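Local coordinates for putative uncharacterized protein (Ustilago maydis, PDB 4GNX) that probably serves as the large subunit of replication protein A, binding single-stranded DNA through a series of OB folds, one of them carrying a zinc ion, at residues Glu314-Lys319 and Cys330-Arg335; Glu304-Thr309 and Gly375-Leu380. All coordinates share one frame; numbering follows the deposited sequence.

Contact 1. Residues Glu314-Lys319 and Cys330-Arg335. With ZN (zinc ion), chain I; nucleotides of chain G.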
# COMPACT_ATOMS: atom_id res chain seq x y z
N GLU C 314 2.98 34.05 -24.09
CA GLU C 314 4.02 33.21 -23.51
C GLU C 314 4.03 33.42 -21.99
O GLU C 314 4.08 34.56 -21.51
CB GLU C 314 5.39 33.53 -24.13
CG GLU C 314 6.60 32.93 -23.43
CD GLU C 314 6.58 31.41 -23.36
OE1 GLU C 314 5.83 30.77 -24.14
OE2 GLU C 314 7.32 30.84 -22.52
N GLY C 315 3.96 32.31 -21.25
CA GLY C 315 4.03 32.36 -19.79
C GLY C 315 2.72 32.70 -19.10
O GLY C 315 2.55 32.35 -17.92
N CYS C 316 1.80 33.35 -19.82
CA CYS C 316 0.51 33.82 -19.27
C CYS C 316 -0.67 32.85 -19.50
O CYS C 316 -0.82 32.28 -20.60
CB CYS C 316 0.17 35.22 -19.81
SG CYS C 316 -1.28 36.02 -19.09
N ASN C 317 -1.48 32.68 -18.46
CA ASN C 317 -2.59 31.72 -18.46
C ASN C 317 -3.96 32.29 -18.05
O ASN C 317 -4.94 31.55 -18.03
CB ASN C 317 -2.31 30.54 -17.51
CG ASN C 317 -1.01 29.83 -17.82
OD1 ASN C 317 -0.49 29.88 -18.94
ND2 ASN C 317 -0.47 29.14 -16.81
N LYS C 318 -4.01 33.57 -17.70
CA LYS C 318 -5.25 34.21 -17.26
C LYS C 318 -6.39 33.95 -18.27
O LYS C 318 -6.13 33.74 -19.45
CB LYS C 318 -5.02 35.71 -17.00
CG LYS C 318 -6.27 36.57 -16.83
CD LYS C 318 -7.11 36.22 -15.59
CE LYS C 318 -8.62 36.41 -15.84
NZ LYS C 318 -9.44 36.58 -14.61
N LYS C 319 -7.63 33.92 -17.80
CA LYS C 319 -8.79 33.78 -18.68
C LYS C 319 -9.01 35.01 -19.55
O LYS C 319 -8.90 36.15 -19.08
CB LYS C 319 -10.07 33.51 -17.87
CG LYS C 319 -11.27 33.12 -18.72
CD LYS C 319 -12.56 33.04 -17.93
CE LYS C 319 -13.73 32.84 -18.88
NZ LYS C 319 -14.90 32.28 -18.15
N CYS C 330 -7.16 39.67 -23.29
CA CYS C 330 -6.54 39.48 -21.97
C CYS C 330 -6.42 40.81 -21.24
O CYS C 330 -6.07 41.82 -21.86
CB CYS C 330 -5.14 38.85 -22.09
SG CYS C 330 -4.35 38.53 -20.48
N GLU C 331 -6.71 40.82 -19.94
CA GLU C 331 -6.55 42.03 -19.13
C GLU C 331 -5.08 42.31 -18.80
O GLU C 331 -4.54 43.34 -19.20
CB GLU C 331 -7.38 41.97 -17.83
CG GLU C 331 -8.89 42.02 -17.99
CD GLU C 331 -9.33 43.07 -18.99
OE1 GLU C 331 -9.29 42.79 -20.21
OE2 GLU C 331 -9.73 44.17 -18.56
N LYS C 332 -4.47 41.36 -18.09
CA LYS C 332 -3.09 41.46 -17.61
C LYS C 332 -2.14 41.90 -18.71
O LYS C 332 -1.39 42.89 -18.54
CB LYS C 332 -2.60 40.11 -17.05
CG LYS C 332 -1.17 40.12 -16.50
CD LYS C 332 -0.31 39.05 -17.15
CE LYS C 332 0.93 38.72 -16.33
NZ LYS C 332 0.63 37.90 -15.12
N CYS C 333 -2.15 41.18 -19.82
CA CYS C 333 -1.24 41.51 -20.91
C CYS C 333 -1.87 42.48 -21.93
O CYS C 333 -1.23 42.86 -22.91
CB CYS C 333 -0.56 40.28 -21.53
SG CYS C 333 -1.62 39.03 -22.26
N ASP C 334 -3.10 42.92 -21.64
CA ASP C 334 -3.71 44.07 -22.32
C ASP C 334 -3.54 43.98 -23.84
O ASP C 334 -2.74 44.70 -24.43
CB ASP C 334 -3.14 45.37 -21.74
CG ASP C 334 -3.80 46.63 -22.30
OD1 ASP C 334 -4.70 46.54 -23.16
OD2 ASP C 334 -3.40 47.74 -21.88
N ARG C 335 -4.28 43.06 -24.46
CA ARG C 335 -4.17 42.76 -25.89
C ARG C 335 -5.26 41.77 -26.29
O ARG C 335 -6.07 41.35 -25.46
CB ARG C 335 -2.79 42.19 -26.20
CG ARG C 335 -2.42 42.25 -27.67
CD ARG C 335 -1.36 41.23 -28.02
NE ARG C 335 -1.00 41.42 -29.42
CZ ARG C 335 -1.37 40.62 -30.41
NH1 ARG C 335 -2.08 39.53 -30.17
NH2 ARG C 335 -1.00 40.91 -31.66
ZN ZN I . -2.28 37.44 -20.67
P DT G 13 -2.28 32.97 -14.16
OP1 DT G 13 -2.63 33.05 -15.60
OP2 DT G 13 -1.91 34.23 -13.45
O5' DT G 13 -3.48 32.26 -13.38
C5' DT G 13 -4.86 32.41 -13.77
C4' DT G 13 -5.42 31.10 -14.27
O4' DT G 13 -4.42 30.07 -14.22
C3' DT G 13 -6.59 30.53 -13.47
O3' DT G 13 -7.81 30.91 -14.10
C2' DT G 13 -6.47 29.03 -13.67
C1' DT G 13 -5.05 28.80 -14.17
N1 DT G 13 -4.26 27.95 -13.28
C2 DT G 13 -3.43 26.99 -13.84
O2 DT G 13 -3.35 26.80 -15.04
N3 DT G 13 -2.71 26.25 -12.93
C4 DT G 13 -2.73 26.38 -11.55
O4 DT G 13 -2.03 25.65 -10.86
C5 DT G 13 -3.62 27.41 -11.04
C7 DT G 13 -3.71 27.62 -9.56
C6 DT G 13 -4.32 28.13 -11.92
P DT G 14 -8.62 32.17 -13.56
OP1 DT G 14 -8.19 33.32 -14.39
OP2 DT G 14 -8.51 32.24 -12.08
O5' DT G 14 -10.08 31.66 -13.94
C5' DT G 14 -10.29 30.90 -15.14
C4' DT G 14 -11.74 30.50 -15.22
O4' DT G 14 -11.90 29.20 -14.62
C3' DT G 14 -12.70 31.44 -14.48
O3' DT G 14 -13.93 31.63 -15.17
C2' DT G 14 -12.92 30.75 -13.15
C1' DT G 14 -12.69 29.28 -13.44
N1 DT G 14 -11.96 28.59 -12.36
C2 DT G 14 -12.59 27.56 -11.69
O2 DT G 14 -13.71 27.17 -11.98
N3 DT G 14 -11.85 27.00 -10.68
C4 DT G 14 -10.58 27.36 -10.27
O4 DT G 14 -10.05 26.76 -9.34
C5 DT G 14 -9.98 28.45 -11.00
C7 DT G 14 -8.61 28.92 -10.63
C6 DT G 14 -10.69 29.01 -11.99
P DT G 15 -14.84 32.87 -14.70
OP1 DT G 15 -15.27 33.60 -15.93
OP2 DT G 15 -14.14 33.63 -13.63
O5' DT G 15 -16.10 32.11 -14.08
C5' DT G 15 -16.29 32.00 -12.65
C4' DT G 15 -16.93 30.67 -12.31
O4' DT G 15 -15.92 29.76 -11.80
C3' DT G 15 -18.00 30.75 -11.21
O3' DT G 15 -19.03 29.78 -11.41
C2' DT G 15 -17.21 30.44 -9.95
C1' DT G 15 -16.23 29.40 -10.46
N1 DT G 15 -14.96 29.33 -9.70
C2 DT G 15 -14.70 28.19 -8.97
O2 DT G 15 -15.47 27.24 -8.93
N3 DT G 15 -13.51 28.20 -8.30
C4 DT G 15 -12.57 29.22 -8.27
O4 DT G 15 -11.54 29.08 -7.61
C5 DT G 15 -12.91 30.39 -9.05
C7 DT G 15 -11.96 31.54 -9.08
C6 DT G 15 -14.07 30.38 -9.72
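A four-cysteine zinc site of the ribbon type, inserted in an OB fold of replication protein A, brings Cys316 together with Cys330 and Cys333. The three sulfurs each lie 2.3 Å from the zinc ion, measured from SG of Cys316, Cys330 and Cys333, and Cys311 supplies the fourth ligand. Cys330 to Cys333 form a zinc knuckle: a type I turn runs from Glu331 to Asp334, and a G1 beta bulge follows, with Asp334 and Arg335 both facing Cys330. Inside the knuckle the backbone N of Cys333 points almost straight at SG of Cys330 (3.5 Å, 172°), a bond that would be expected to temper any negative charge on the sulfur of Cys330. Cys316 reaches in from the other loop, its SG swung anti to the backbone N (chi1 -173°). Beside it lies the aliphatic part of Lys332, whose CD is 3.7 Å from SG of Cys316; this is contact through a methylene rather than through the ammonium group.

Away from the metal, the 314-319 loop meets the DNA backbone. Lys319 N makes a weak bond to OP1 of DT14 of chain G. The extended chain of Lys319 then carries its NZ to a two-point grip on the strand, 2.6 Å from OP1 of DT15 and 3.2 Å from O3' of DT14, both of chain G.

Contact 2. Residues Glu304-Thr309 and Gly375-Leu380. With nucleotides of chain G.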
# COMPACT_ATOMS: atom_id res chain seq x y z
N GLU C 304 -19.38 20.01 -18.01
CA GLU C 304 -19.53 21.46 -18.07
C GLU C 304 -18.36 22.15 -17.40
O GLU C 304 -17.95 21.78 -16.28
CB GLU C 304 -20.87 21.91 -17.46
CG GLU C 304 -21.19 21.32 -16.09
CD GLU C 304 -21.84 22.33 -15.15
OE1 GLU C 304 -21.87 23.53 -15.49
OE2 GLU C 304 -22.32 21.91 -14.07
N ASN C 305 -17.82 23.14 -18.11
CA ASN C 305 -16.69 23.95 -17.67
C ASN C 305 -15.39 23.17 -17.41
O ASN C 305 -14.65 23.47 -16.48
CB ASN C 305 -17.10 24.78 -16.46
CG ASN C 305 -16.26 26.03 -16.31
OD1 ASN C 305 -15.59 26.21 -15.29
ND2 ASN C 305 -16.27 26.90 -17.34
N LEU C 306 -15.13 22.18 -18.25
CA LEU C 306 -13.91 21.37 -18.15
C LEU C 306 -12.69 22.23 -18.46
O LEU C 306 -11.63 22.07 -17.88
CB LEU C 306 -13.97 20.23 -19.17
CG LEU C 306 -13.51 18.83 -18.81
CD1 LEU C 306 -13.52 17.99 -20.07
CD2 LEU C 306 -12.14 18.74 -18.13
N TYR C 307 -12.86 23.14 -19.41
CA TYR C 307 -11.78 24.01 -19.81
C TYR C 307 -12.25 25.44 -20.05
O TYR C 307 -13.42 25.69 -20.30
CB TYR C 307 -11.07 23.46 -21.04
CG TYR C 307 -11.97 23.15 -22.20
CD1 TYR C 307 -12.50 24.17 -23.00
CD2 TYR C 307 -12.30 21.83 -22.51
CE1 TYR C 307 -13.33 23.90 -24.07
CE2 TYR C 307 -13.13 21.54 -23.59
CZ TYR C 307 -13.63 22.58 -24.36
OH TYR C 307 -14.45 22.31 -25.42
N TYR C 308 -11.31 26.36 -19.92
CA TYR C 308 -11.57 27.77 -20.12
C TYR C 308 -10.70 28.24 -21.26
O TYR C 308 -9.71 27.58 -21.61
CB TYR C 308 -11.32 28.58 -18.84
CG TYR C 308 -9.87 28.71 -18.42
CD1 TYR C 308 -9.16 29.90 -18.63
CD2 TYR C 308 -9.21 27.64 -17.82
CE1 TYR C 308 -7.82 30.01 -18.25
CE2 TYR C 308 -7.88 27.74 -17.43
CZ TYR C 308 -7.20 28.91 -17.66
OH TYR C 308 -5.89 28.97 -17.27
N THR C 309 -11.11 29.36 -21.86
CA THR C 309 -10.34 30.01 -22.92
C THR C 309 -9.29 30.93 -22.30
O THR C 309 -9.62 31.87 -21.58
CB THR C 309 -11.25 30.86 -23.85
OG1 THR C 309 -11.87 31.89 -23.08
CG2 THR C 309 -12.32 30.00 -24.50
N GLY C 375 -7.06 21.77 -26.06
CA GLY C 375 -7.28 22.16 -27.45
C GLY C 375 -7.82 21.01 -28.27
O GLY C 375 -8.79 21.16 -29.02
N GLU C 376 -7.20 19.84 -28.10
CA GLU C 376 -7.58 18.62 -28.83
C GLU C 376 -9.00 18.18 -28.46
O GLU C 376 -9.78 17.70 -29.30
CB GLU C 376 -6.59 17.49 -28.54
CG GLU C 376 -5.17 17.67 -29.07
CD GLU C 376 -4.20 16.59 -28.58
OE1 GLU C 376 -3.91 16.55 -27.36
OE2 GLU C 376 -3.71 15.79 -29.41
N LEU C 377 -9.33 18.33 -27.18
CA LEU C 377 -10.64 17.98 -26.69
C LEU C 377 -11.71 18.87 -27.31
O LEU C 377 -12.75 18.38 -27.77
CB LEU C 377 -10.67 18.15 -25.18
CG LEU C 377 -11.39 17.07 -24.38
CD1 LEU C 377 -12.17 17.76 -23.29
CD2 LEU C 377 -12.30 16.19 -25.23
N HIS C 378 -11.42 20.17 -27.33
CA HIS C 378 -12.30 21.21 -27.86
C HIS C 378 -12.69 20.93 -29.28
O HIS C 378 -13.87 20.94 -29.62
CB HIS C 378 -11.60 22.56 -27.75
CG HIS C 378 -12.42 23.71 -28.24
ND1 HIS C 378 -12.15 24.33 -29.40
CD2 HIS C 378 -13.55 24.33 -27.70
CE1 HIS C 378 -13.06 25.31 -29.60
NE2 HIS C 378 -13.91 25.31 -28.56
N LYS C 379 -11.70 20.64 -30.11
CA LYS C 379 -11.92 20.32 -31.50
C LYS C 379 -12.81 19.09 -31.65
O LYS C 379 -13.69 19.04 -32.51
CB LYS C 379 -10.57 20.08 -32.16
CG LYS C 379 -10.59 20.10 -33.67
CD LYS C 379 -9.20 19.83 -34.20
CE LYS C 379 -9.25 18.99 -35.47
NZ LYS C 379 -8.36 17.81 -35.29
N LEU C 380 -12.57 18.10 -30.79
CA LEU C 380 -13.31 16.85 -30.80
C LEU C 380 -14.77 17.10 -30.47
O LEU C 380 -15.65 16.44 -31.02
CB LEU C 380 -12.69 15.90 -29.79
CG LEU C 380 -13.23 14.46 -29.73
CD1 LEU C 380 -12.92 13.68 -31.00
CD2 LEU C 380 -12.65 13.75 -28.51
P DT G 13 -2.28 32.97 -14.16
OP1 DT G 13 -2.63 33.05 -15.60
OP2 DT G 13 -1.91 34.23 -13.45
O5' DT G 13 -3.48 32.26 -13.38
C5' DT G 13 -4.86 32.41 -13.77
C4' DT G 13 -5.42 31.10 -14.27
O4' DT G 13 -4.42 30.07 -14.22
C3' DT G 13 -6.59 30.53 -13.47
O3' DT G 13 -7.81 30.91 -14.10
C2' DT G 13 -6.47 29.03 -13.67
C1' DT G 13 -5.05 28.80 -14.17
N1 DT G 13 -4.26 27.95 -13.28
C2 DT G 13 -3.43 26.99 -13.84
O2 DT G 13 -3.35 26.80 -15.04
N3 DT G 13 -2.71 26.25 -12.93
C4 DT G 13 -2.73 26.38 -11.55
O4 DT G 13 -2.03 25.65 -10.86
C5 DT G 13 -3.62 27.41 -11.04
C7 DT G 13 -3.71 27.62 -9.56
C6 DT G 13 -4.32 28.13 -11.92
P DT G 19 -22.52 17.85 -12.96
OP1 DT G 19 -21.29 17.16 -13.43
OP2 DT G 19 -22.62 19.32 -13.09
O5' DT G 19 -23.73 17.22 -13.79
C5' DT G 19 -24.63 16.24 -13.24
C4' DT G 19 -24.00 14.87 -13.24
O4' DT G 19 -23.22 14.70 -12.04
C3' DT G 19 -24.99 13.71 -13.22
O3' DT G 19 -24.29 12.56 -13.70
C2' DT G 19 -25.28 13.57 -11.74
C1' DT G 19 -23.93 13.89 -11.10
N1 DT G 19 -23.97 14.62 -9.82
C2 DT G 19 -22.83 14.61 -9.04
O2 DT G 19 -21.81 14.01 -9.35
N3 DT G 19 -22.93 15.32 -7.87
C4 DT G 19 -24.03 16.03 -7.41
O4 DT G 19 -23.97 16.63 -6.34
C5 DT G 19 -25.19 16.00 -8.28
C7 DT G 19 -26.42 16.74 -7.87
C6 DT G 19 -25.10 15.31 -9.42
P DT G 14 -8.62 32.17 -13.56
OP1 DT G 14 -8.19 33.32 -14.39
OP2 DT G 14 -8.51 32.24 -12.08
O5' DT G 14 -10.08 31.66 -13.94
C5' DT G 14 -10.29 30.90 -15.14
C4' DT G 14 -11.74 30.50 -15.22
O4' DT G 14 -11.90 29.20 -14.62
C3' DT G 14 -12.70 31.44 -14.48
O3' DT G 14 -13.93 31.63 -15.17
C2' DT G 14 -12.92 30.75 -13.15
C1' DT G 14 -12.69 29.28 -13.44
N1 DT G 14 -11.96 28.59 -12.36
C2 DT G 14 -12.59 27.56 -11.69
O2 DT G 14 -13.71 27.17 -11.98
N3 DT G 14 -11.85 27.00 -10.68
C4 DT G 14 -10.58 27.36 -10.27
O4 DT G 14 -10.05 26.76 -9.34
C5 DT G 14 -9.98 28.45 -11.00
C7 DT G 14 -8.61 28.92 -10.63
C6 DT G 14 -10.69 29.01 -11.99
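Tyr307 and His378 approach each other with contrasting first torsions: CG of Tyr307 sits between its backbone N and carbonyl carbon (chi1 53°), which sends the phenol outward from the strand, whereas CG of His378 is swung away from its own N (chi1 -179°), which carries the imidazole out from the helix to where the phenol of Tyr307 ends. The phenol end therefore arrives at the rim of the imidazole, with CZ of Tyr307 in the imidazole plane and OH of Tyr307 3.2 Å from CD2 of His378. The two planes are nearly perpendicular, at 82°, and the ring centroids are 5.7 Å apart. The imidazole also stacks on Tyr342.

One residue earlier on both segments, the packing becomes apolar. CD1 of Leu377 lies near the plane of the Tyr307 ring, 3.9 Å from CE2 of Tyr307, and the same methyl meets CD1 of Leu306 at 3.5 Å, the two leucine side chains crossing at about a right angle. Leu392 and Phe388 of helix 385-395 extend this apolar cluster.

Tyr308 takes the DNA side of the strand. C5' of DT14 of chain G stands 3.8 Å above one face of its ring, offset toward the rim, while its OH approaches C1' of DT13 of chain G at 3.2 Å. One end of the strand thus packs on a helix and meets DNA sugars through successive tyrosines. Helix 374-381 belongs to the connection between strands 355-362 and 398-411, the third and fourth of five, which is the place of the helical segment characteristic of an OB fold.

In the fold
Both contacts belong to the C-terminal, zinc-bearing OB domain, with centres about 18 Å apart, and the segments of contact 1 are nested in the chain between those of contact 2. Contact 2 anchors the end of strand 290-310 on a helix through partly buried apolar and aromatic groups. Contact 1 is more peripheral and joins two irregular loops. The areas buried are similar, but the bonding differs: metal coordination in contact 1, side-chain packing in contact 2. They meet where the OH of Tyr308 probably hydrogen-bonds the backbone O of Asn317. Both line the path of the DNA strand, contact 2 with an aromatic ring against sugar, contact 1 with nitrogen donors to the backbone of DT14 and DT15 of chain G.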